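Local coordinates for protein aspartate--tRNA(Asp/Asn) ligase (Sulfolobus tokodaii, PDB 1WYD) that attaches L-aspartate to both tRNA(Asp) and tRNA(Asn) in an ATP-dependent, two-step reaction, as a non-discriminating aspartyl-tRNA synthetase, at residues 227-232 with 357-362; 233-238 with 319-324. All coordinates share one frame; numbering follows the deposited sequence.

Contact 1: 227-232 with 357-362; sequences DVEMAF and STRNHK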
# COMPACT_ATOMS: atom_id res chain seq x y z
N ASP B 227 -4.01 7.18 5.19
CA ASP B 227 -5.35 7.45 5.76
C ASP B 227 -5.71 6.53 6.88
O ASP B 227 -5.39 5.32 6.85
CB ASP B 227 -6.44 7.32 4.68
CG ASP B 227 -6.49 8.53 3.80
OD1 ASP B 227 -7.14 9.54 4.18
OD2 ASP B 227 -5.90 8.57 2.72
N VAL B 228 -6.45 7.09 7.83
CA VAL B 228 -6.80 6.39 9.05
C VAL B 228 -8.17 6.83 9.47
O VAL B 228 -8.46 8.02 9.46
CB VAL B 228 -5.78 6.75 10.12
CG1 VAL B 228 -6.22 6.29 11.51
CG2 VAL B 228 -4.42 6.18 9.72
N GLU B 229 -9.01 5.88 9.84
CA GLU B 229 -10.38 6.19 10.22
C GLU B 229 -10.67 5.34 11.44
O GLU B 229 -10.36 4.15 11.44
CB GLU B 229 -11.36 5.90 9.05
CG GLU B 229 -12.68 6.69 9.09
CD GLU B 229 -12.52 8.21 8.99
OE1 GLU B 229 -13.43 8.95 9.43
OE2 GLU B 229 -11.51 8.71 8.45
N MET B 230 -11.21 5.95 12.49
CA MET B 230 -11.33 5.29 13.79
C MET B 230 -12.73 5.47 14.35
O MET B 230 -13.16 6.58 14.65
CB MET B 230 -10.24 5.83 14.74
CG MET B 230 -10.10 5.08 16.03
SD MET B 230 -8.96 5.88 17.30
CE MET B 230 -8.39 4.45 18.02
N ALA B 231 -13.48 4.38 14.45
CA ALA B 231 -14.79 4.43 15.10
C ALA B 231 -14.66 4.59 16.62
O ALA B 231 -13.66 4.14 17.23
CB ALA B 231 -15.65 3.23 14.72
N PHE B 232 -15.66 5.28 17.18
CA PHE B 232 -15.75 5.65 18.61
C PHE B 232 -14.56 6.48 19.03
O PHE B 232 -13.88 6.17 20.00
CB PHE B 232 -15.96 4.42 19.53
CG PHE B 232 -17.13 3.57 19.11
CD1 PHE B 232 -16.93 2.40 18.39
CD2 PHE B 232 -18.43 3.97 19.39
CE1 PHE B 232 -18.03 1.62 17.97
CE2 PHE B 232 -19.52 3.20 18.98
CZ PHE B 232 -19.32 2.02 18.27
N SER B 357 -10.51 15.18 11.09
CA SER B 357 -11.64 15.70 11.88
C SER B 357 -12.51 14.64 12.55
O SER B 357 -12.30 13.45 12.41
CB SER B 357 -12.56 16.54 11.01
OG SER B 357 -13.30 15.71 10.12
N THR B 358 -13.49 15.12 13.30
CA THR B 358 -14.55 14.29 13.79
C THR B 358 -15.59 14.40 12.71
O THR B 358 -15.82 15.47 12.18
CB THR B 358 -15.12 14.87 15.09
OG1 THR B 358 -14.06 15.12 16.01
CG2 THR B 358 -16.01 13.83 15.78
N ARG B 359 -16.24 13.29 12.40
CA ARG B 359 -17.17 13.30 11.27
C ARG B 359 -18.60 13.38 11.78
O ARG B 359 -18.87 13.11 12.95
CB ARG B 359 -16.98 12.07 10.40
CG ARG B 359 -15.54 11.58 10.32
CD ARG B 359 -14.56 12.54 9.66
NE ARG B 359 -13.42 11.80 9.14
CZ ARG B 359 -12.34 12.34 8.60
NH1 ARG B 359 -12.21 13.65 8.51
NH2 ARG B 359 -11.36 11.55 8.16
N ASN B 360 -19.52 13.72 10.90
CA ASN B 360 -20.93 13.52 11.18
C ASN B 360 -21.31 12.05 11.07
O ASN B 360 -20.58 11.28 10.49
CB ASN B 360 -21.77 14.41 10.26
CG ASN B 360 -21.56 15.88 10.52
OD1 ASN B 360 -21.52 16.70 9.58
ND2 ASN B 360 -21.41 16.25 11.81
N HIS B 361 -22.43 11.66 11.68
CA HIS B 361 -22.88 10.26 11.64
C HIS B 361 -24.40 10.12 11.58
O HIS B 361 -24.92 8.99 11.50
CB HIS B 361 -22.30 9.40 12.79
CG HIS B 361 -22.82 9.75 14.15
ND1 HIS B 361 -24.00 9.25 14.64
CD2 HIS B 361 -22.30 10.52 15.13
CE1 HIS B 361 -24.20 9.72 15.86
NE2 HIS B 361 -23.18 10.49 16.18
N LYS B 362 -25.10 11.23 11.60
CA LYS B 362 -26.54 11.23 11.36
C LYS B 362 -26.82 11.79 9.96
O LYS B 362 -26.20 12.78 9.55
CB LYS B 362 -27.30 12.03 12.42
CG LYS B 362 -27.32 11.44 13.85
CD LYS B 362 -27.25 12.56 14.92
CE LYS B 362 -27.22 12.05 16.39
NZ LYS B 362 -27.80 10.68 16.59
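Glu229 and Arg359 meet across a gap one strand wide: strands 222-231 and 351-358 flank strand 394-400 in the mixed, mostly antiparallel sheet of the class II synthetase catalytic domain, and the closest CA atoms of the two segments, those of Glu229 and Ser357, are 9.7 Å apart. The contact is therefore made by side chains alone, as a bidentate salt bridge. Arg359 presents its guanidinium side-on, with NE 2.9 Å from Glu229 OE1 and NH2 2.9 Å from Glu229 OE2. Both N-H...O angles are at least 175°, and each oxygen uses its syn lone pair. The two side chains approach from opposite directions with carboxylate and guanidinium planes only 2° apart, so the paired bonds fix the rotation of both flat groups. Glu229 CG stands anti to the backbone N, and a bend at chi2 (62°) then turns the carboxylate toward Arg359 NE and NH2. The pair is buried, with Glu193 of helix 189-199 and His394 of strand 394-400 touching both partners. Arg359 is predicted to bind L-aspartate, and Glu229 is thus probably a second-shell residue that positions it. The remaining terminal nitrogen is held from its own segment: Arg359 NH1 donates to Ser357 OG at 2.8 Å, the hydroxyl lying somewhat out of the guanidinium plane.

Contact 2: 233-238 with 319-324; sequences ADYNDV and IVDWPS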
# COMPACT_ATOMS: atom_id res chain seq x y z
N ALA B 233 -14.34 7.54 18.28
CA ALA B 233 -13.18 8.37 18.45
C ALA B 233 -13.62 9.68 17.88
O ALA B 233 -14.43 9.69 16.92
CB ALA B 233 -12.02 7.81 17.63
N ASP B 234 -13.13 10.78 18.46
CA ASP B 234 -13.29 12.09 17.85
C ASP B 234 -11.93 12.59 17.47
O ASP B 234 -10.96 11.83 17.54
CB ASP B 234 -14.00 13.07 18.75
CG ASP B 234 -13.21 13.40 20.03
OD1 ASP B 234 -11.99 13.15 20.12
OD2 ASP B 234 -13.78 13.93 21.01
N TYR B 235 -11.85 13.87 17.11
CA TYR B 235 -10.62 14.42 16.57
C TYR B 235 -9.48 14.52 17.58
O TYR B 235 -8.32 14.40 17.20
CB TYR B 235 -10.85 15.73 15.83
CG TYR B 235 -11.09 16.97 16.68
CD1 TYR B 235 -10.64 18.20 16.24
CD2 TYR B 235 -11.80 16.91 17.89
CE1 TYR B 235 -10.87 19.36 16.98
CE2 TYR B 235 -12.04 18.04 18.65
CZ TYR B 235 -11.56 19.27 18.18
OH TYR B 235 -11.78 20.42 18.88
N ASN B 236 -9.80 14.69 18.86
CA ASN B 236 -8.74 14.67 19.86
C ASN B 236 -8.11 13.29 19.95
O ASN B 236 -6.89 13.16 20.06
CB ASN B 236 -9.23 15.21 21.21
CG ASN B 236 -9.70 16.70 21.14
OD1 ASN B 236 -10.79 17.03 21.58
ND2 ASN B 236 -8.86 17.56 20.62
N ASP B 237 -8.92 12.24 19.84
CA ASP B 237 -8.39 10.86 19.90
C ASP B 237 -7.39 10.53 18.79
O ASP B 237 -6.33 9.93 19.05
CB ASP B 237 -9.51 9.83 19.84
CG ASP B 237 -10.38 9.87 21.05
OD1 ASP B 237 -11.63 9.89 20.88
OD2 ASP B 237 -9.90 9.88 22.22
N VAL B 238 -7.77 10.89 17.56
CA VAL B 238 -6.95 10.61 16.40
C VAL B 238 -5.70 11.50 16.37
O VAL B 238 -4.60 11.04 16.00
CB VAL B 238 -7.78 10.64 15.06
CG1 VAL B 238 -8.85 9.55 15.08
CG2 VAL B 238 -8.41 11.97 14.80
N ILE B 319 -3.06 23.14 13.75
CA ILE B 319 -4.10 24.15 13.76
C ILE B 319 -5.50 23.51 13.83
O ILE B 319 -6.03 23.02 12.81
CB ILE B 319 -4.02 25.10 12.58
CG1 ILE B 319 -2.65 25.77 12.50
CG2 ILE B 319 -5.08 26.18 12.76
CD1 ILE B 319 -2.59 26.80 11.37
N VAL B 320 -6.08 23.58 15.02
CA VAL B 320 -7.36 22.95 15.37
C VAL B 320 -8.58 23.90 15.32
O VAL B 320 -8.44 25.12 15.24
CB VAL B 320 -7.28 22.28 16.78
CG1 VAL B 320 -6.11 21.33 16.85
CG2 VAL B 320 -7.19 23.30 17.85
N ASP B 321 -9.76 23.31 15.37
CA ASP B 321 -10.99 24.07 15.45
C ASP B 321 -11.18 25.14 14.33
O ASP B 321 -11.49 26.30 14.62
CB ASP B 321 -11.17 24.68 16.88
CG ASP B 321 -11.18 23.61 17.99
OD1 ASP B 321 -11.08 23.94 19.19
OD2 ASP B 321 -11.31 22.39 17.78
N TRP B 322 -11.05 24.74 13.06
CA TRP B 322 -11.36 25.66 11.93
C TRP B 322 -12.87 26.07 11.82
O TRP B 322 -13.74 25.40 12.39
CB TRP B 322 -10.88 25.06 10.59
CG TRP B 322 -9.38 24.90 10.49
CD1 TRP B 322 -8.61 23.99 11.13
CD2 TRP B 322 -8.47 25.69 9.69
NE1 TRP B 322 -7.29 24.15 10.80
CE2 TRP B 322 -7.17 25.19 9.92
CE3 TRP B 322 -8.63 26.77 8.80
CZ2 TRP B 322 -6.03 25.72 9.30
CZ3 TRP B 322 -7.50 27.30 8.18
CH2 TRP B 322 -6.21 26.77 8.43
N PRO B 323 -13.20 27.16 11.10
CA PRO B 323 -14.60 27.45 10.76
C PRO B 323 -15.27 26.33 9.96
O PRO B 323 -14.68 25.80 9.00
CB PRO B 323 -14.53 28.72 9.90
CG PRO B 323 -13.09 28.92 9.59
CD PRO B 323 -12.29 28.21 10.61
N SER B 324 -16.49 25.99 10.36
CA SER B 324 -17.28 24.94 9.74
C SER B 324 -17.48 25.24 8.29
O SER B 324 -17.58 24.35 7.46
CB SER B 324 -18.66 24.87 10.40
OG SER B 324 -18.53 24.83 11.82
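Tyr235 and Asp321 cross at about a right angle, joining the first turn of helix 235-256 to the residue just after strand 316-320 in the class II catalytic domain. Asp321 OD2 meets the phenol at its edge, near the ring plane, and the carboxylate is turned 33° from the ring. Tyr235 OH donates to Asp321 OD2; the modelled 2.3 Å between these oxygens is too short to be taken literally at this resolution. With chi1 at 76°, Tyr235 CG sits between the backbone N and the carbonyl carbon, directing the ring toward Asp321. Asp321 OD1 has a second partner, a salt bridge to Lys334, while OD2 of this buried carboxylate is probably held by the phenol, through a bond of doubtful length. Each segment also has bonds of its own. Asp234 is the helix N-cap and forms a capping box with Asp237: Asp237 N donates to Asp234 OD1 at 3.2 Å, and Asp234 N returns the bond to Asp237 OD1 at 3.0 Å. Beyond the strand end, the indole of Trp322 turns back along the chain, and its NE1 donates to Ile319 O at 2.6 Å, with the nitrogen lying 48° out of the carbonyl plane.

Overall arrangement
Both contacts are buried in the catalytic domain, with centres 10 Å apart, and each rests on a single pair of polar side chains. Contact 1, at the predicted aspartate site, links strand 222-231 to the segment continuing from strand 351-358, by side chains that pass strand 394-400. Contact 2 lies a step farther off, the Tyr235 side chain about 8 Å from that of Arg359, and ties the helix following strand 222-231 to the loop leaving a strand farther across the same sheet. Coplanar charged groups pair in the first, a phenol and a carboxylate in the second. Thr358 OG1 lies 2.8 Å from Tyr235 N, a probable hydrogen bond. Other residues of both segment pairs, such as Lys362 and Asp234, reach the second subunit.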